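PDB 4WUJ: glycoside hydrolase family 15, cellulose signaling associated protein envoy from Hypocrea jecorina, which acts as a blue-light photoreceptor with a flavin-binding LOV domain, in a pathway that integrates light and oxidative stress. Local coordinates for residues Pro27-Gly32 with Glu106-Ile111. Numbering follows the deposited sequence.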
loop_
_atom_site.group_PDB
_atom_site.type_symbol
_atom_site.label_atom_id
_atom_site.label_comp_id
_atom_site.label_asym_id
_atom_site.label_seq_id
_atom_site.Cartn_x
_atom_site.Cartn_y
_atom_site.Cartn_z
ATOM N N PRO C 27 20.583 -5.386 -2.608
ATOM C CA PRO C 27 19.564 -5.095 -3.614
ATOM C C PRO C 27 20.182 -4.971 -4.985
ATOM O O PRO C 27 21.320 -4.541 -5.134
ATOM C CB PRO C 27 19.003 -3.737 -3.172
ATOM C CG PRO C 27 20.071 -3.132 -2.335
ATOM C CD PRO C 27 20.680 -4.307 -1.611
ATOM N N THR C 28 19.397 -5.333 -5.981
ATOM C CA THR C 28 19.812 -5.294 -7.359
ATOM C C THR C 28 19.031 -4.225 -8.085
ATOM O O THR C 28 19.532 -3.588 -9.007
ATOM C CB THR C 28 19.543 -6.677 -8.000
ATOM O OG1 THR C 28 20.665 -7.533 -7.764
ATOM C CG2 THR C 28 19.276 -6.564 -9.497
ATOM N N ILE C 29 17.777 -4.048 -7.693
ATOM C CA ILE C 29 16.949 -3.019 -8.291
ATOM C C ILE C 29 16.658 -2.024 -7.203
ATOM O O ILE C 29 16.534 -2.405 -6.040
ATOM C CB ILE C 29 15.625 -3.578 -8.800
ATOM C CG1 ILE C 29 15.875 -4.539 -9.958
ATOM C CG2 ILE C 29 14.683 -2.454 -9.207
ATOM C CD1 ILE C 29 15.762 -5.994 -9.527
ATOM N N ASP C 30 16.584 -0.752 -7.577
ATOM C CA ASP C 30 16.130 0.290 -6.661
ATOM C C ASP C 30 14.663 0.500 -6.988
ATOM O O ASP C 30 14.319 0.934 -8.093
ATOM C CB ASP C 30 16.921 1.605 -6.833
ATOM C CG ASP C 30 16.538 2.662 -5.776
ATOM O OD1 ASP C 30 16.408 2.283 -4.586
ATOM O OD2 ASP C 30 16.345 3.857 -6.127
ATOM N N LEU C 31 13.797 0.142 -6.043
ATOM C CA LEU C 31 12.361 0.235 -6.270
ATOM C C LEU C 31 11.965 1.694 -6.440
ATOM O O LEU C 31 11.162 2.028 -7.313
ATOM C CB LEU C 31 11.595 -0.447 -5.117
ATOM C CG LEU C 31 11.823 -1.976 -5.089
ATOM C CD1 LEU C 31 11.211 -2.644 -3.855
ATOM C CD2 LEU C 31 11.287 -2.623 -6.368
ATOM N N GLY C 32 12.604 2.559 -5.644
ATOM C CA GLY C 32 12.283 3.974 -5.592
ATOM C C GLY C 32 11.106 4.191 -4.635
ATOM O O GLY C 32 10.820 3.333 -3.784
ATOM N N GLU C 106 15.712 -11.518 -7.468
ATOM C CA GLU C 106 15.072 -10.273 -7.860
ATOM C C GLU C 106 15.144 -10.194 -9.348
ATOM O O GLU C 106 16.133 -10.628 -9.930
ATOM C CB GLU C 106 15.842 -9.072 -7.305
ATOM C CG GLU C 106 15.660 -8.866 -5.836
ATOM C CD GLU C 106 16.653 -7.873 -5.257
ATOM O OE1 GLU C 106 16.878 -6.791 -5.875
ATOM O OE2 GLU C 106 17.186 -8.192 -4.166
ATOM N N VAL C 107 14.142 -9.580 -9.960
ATOM C CA VAL C 107 14.165 -9.377 -11.375
ATOM C C VAL C 107 13.259 -8.255 -11.735
ATOM O O VAL C 107 12.210 -8.039 -11.119
ATOM C CB VAL C 107 13.697 -10.641 -12.127
ATOM C CG1 VAL C 107 12.313 -11.079 -11.632
ATOM C CG2 VAL C 107 13.676 -10.411 -13.620
ATOM N N GLN C 108 13.649 -7.521 -12.752
ATOM C CA GLN C 108 12.801 -6.457 -13.224
ATOM C C GLN C 108 12.870 -6.441 -14.720
ATOM O O GLN C 108 13.961 -6.335 -15.308
ATOM C CB GLN C 108 13.210 -5.108 -12.613
ATOM C CG GLN C 108 12.434 -3.934 -13.147
ATOM C CD GLN C 108 12.849 -2.616 -12.485
ATOM O OE1 GLN C 108 13.992 -2.169 -12.608
ATOM N NE2 GLN C 108 11.929 -2.016 -11.748
ATOM N N VAL C 109 11.699 -6.556 -15.327
ATOM C CA VAL C 109 11.568 -6.550 -16.756
ATOM C C VAL C 109 10.393 -5.691 -17.134
ATOM O O VAL C 109 9.601 -5.267 -16.306
ATOM C CB VAL C 109 11.282 -7.984 -17.325
ATOM C CG1 VAL C 109 12.177 -9.017 -16.660
ATOM C CG2 VAL C 109 9.811 -8.345 -17.155
ATOM N N ARG C 110 10.271 -5.455 -18.423
ATOM C CA ARG C 110 9.133 -4.756 -18.954
ATOM C C ARG C 110 8.560 -5.721 -19.941
ATOM O O ARG C 110 9.298 -6.492 -20.571
ATOM C CB ARG C 110 9.574 -3.417 -19.598
ATOM C CG ARG C 110 9.771 -3.415 -21.118
ATOM C CD ARG C 110 10.477 -2.105 -21.678
ATOM N NE ARG C 110 10.720 -2.301 -23.107
ATOM C CZ ARG C 110 11.822 -2.863 -23.619
ATOM N NH1 ARG C 110 12.843 -3.191 -22.841
ATOM N NH2 ARG C 110 11.940 -3.050 -24.925
ATOM N N ILE C 111 7.249 -5.707 -20.079
ATOM C CA ILE C 111 6.602 -6.737 -20.831
ATOM C C ILE C 111 5.234 -6.259 -21.147
ATOM O O ILE C 111 4.687 -5.444 -20.399
ATOM C CB ILE C 111 6.493 -8.074 -19.950
ATOM C CG1 ILE C 111 5.677 -9.145 -20.655
ATOM C CG2 ILE C 111 5.880 -7.797 -18.554
ATOM C CD1 ILE C 111 5.653 -10.472 -19.883
HETATM O O HOH W 1 12.464 0.845 -10.586
#
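The carboxylate of Glu-106 and the aliphatic branches of Ile-29 tie an irregular loop preceding the LOV (PAS-fold) core to the start of strand 107-114, an outermost strand of the antiparallel sheet. Glu-106 OE1 receives two consecutive backbone amides. Thr-28 N makes the stronger bond, 2.9 Å from Glu-106 OE1 and fairly straight at 157°. It meets the oxygen on its syn side but 27° out of the carboxylate plane. Ile-29 N adds a weak bond, 3.4 Å from Glu-106 OE1. A glutamate suits the place because its chain, extended beyond CG, lets one oxygen reach both loop amides. Its second oxygen, OE2, forms a salt bridge with Arg-24, whose positive charge would be expected to favour the ionised carboxylate.

Ile-29 fills the angle between Glu-106, just before the strand, and Gln-108, two residues on, whose CB atoms both face the loop. With CG1 anti to its own carbonyl carbon (chi1 -66°), Ile-29 CD1 comes alongside the stem of Glu-106, 3.8 Å from CB, and the two chains run past each other in opposite directions. Ile-29 CG1 lies 3.8 Å from Gln-108 CB, while CG2 meets the amide end, 3.5 Å from Gln-108 OE1. The two branches thus follow Gln-108 from CB to its amide, and the extra carbon CD1 extends to Glu-106. Gln-108, with CG anti to the backbone N, offers CB and its amide oxygen to the isoleucine, while NE2 bonds weakly to Thr-126 OG1 on the adjoining strand.

Val-107 points the other way, onto Ala-100 of helix 92-103, and farther along Ile-111 touches the FMN; the loop thus packs on the sheet face turned from the flavin. There a water accepts from Gln-108 NE2 and donates to Asp-30 O, its oxygen 3.1 Å from each.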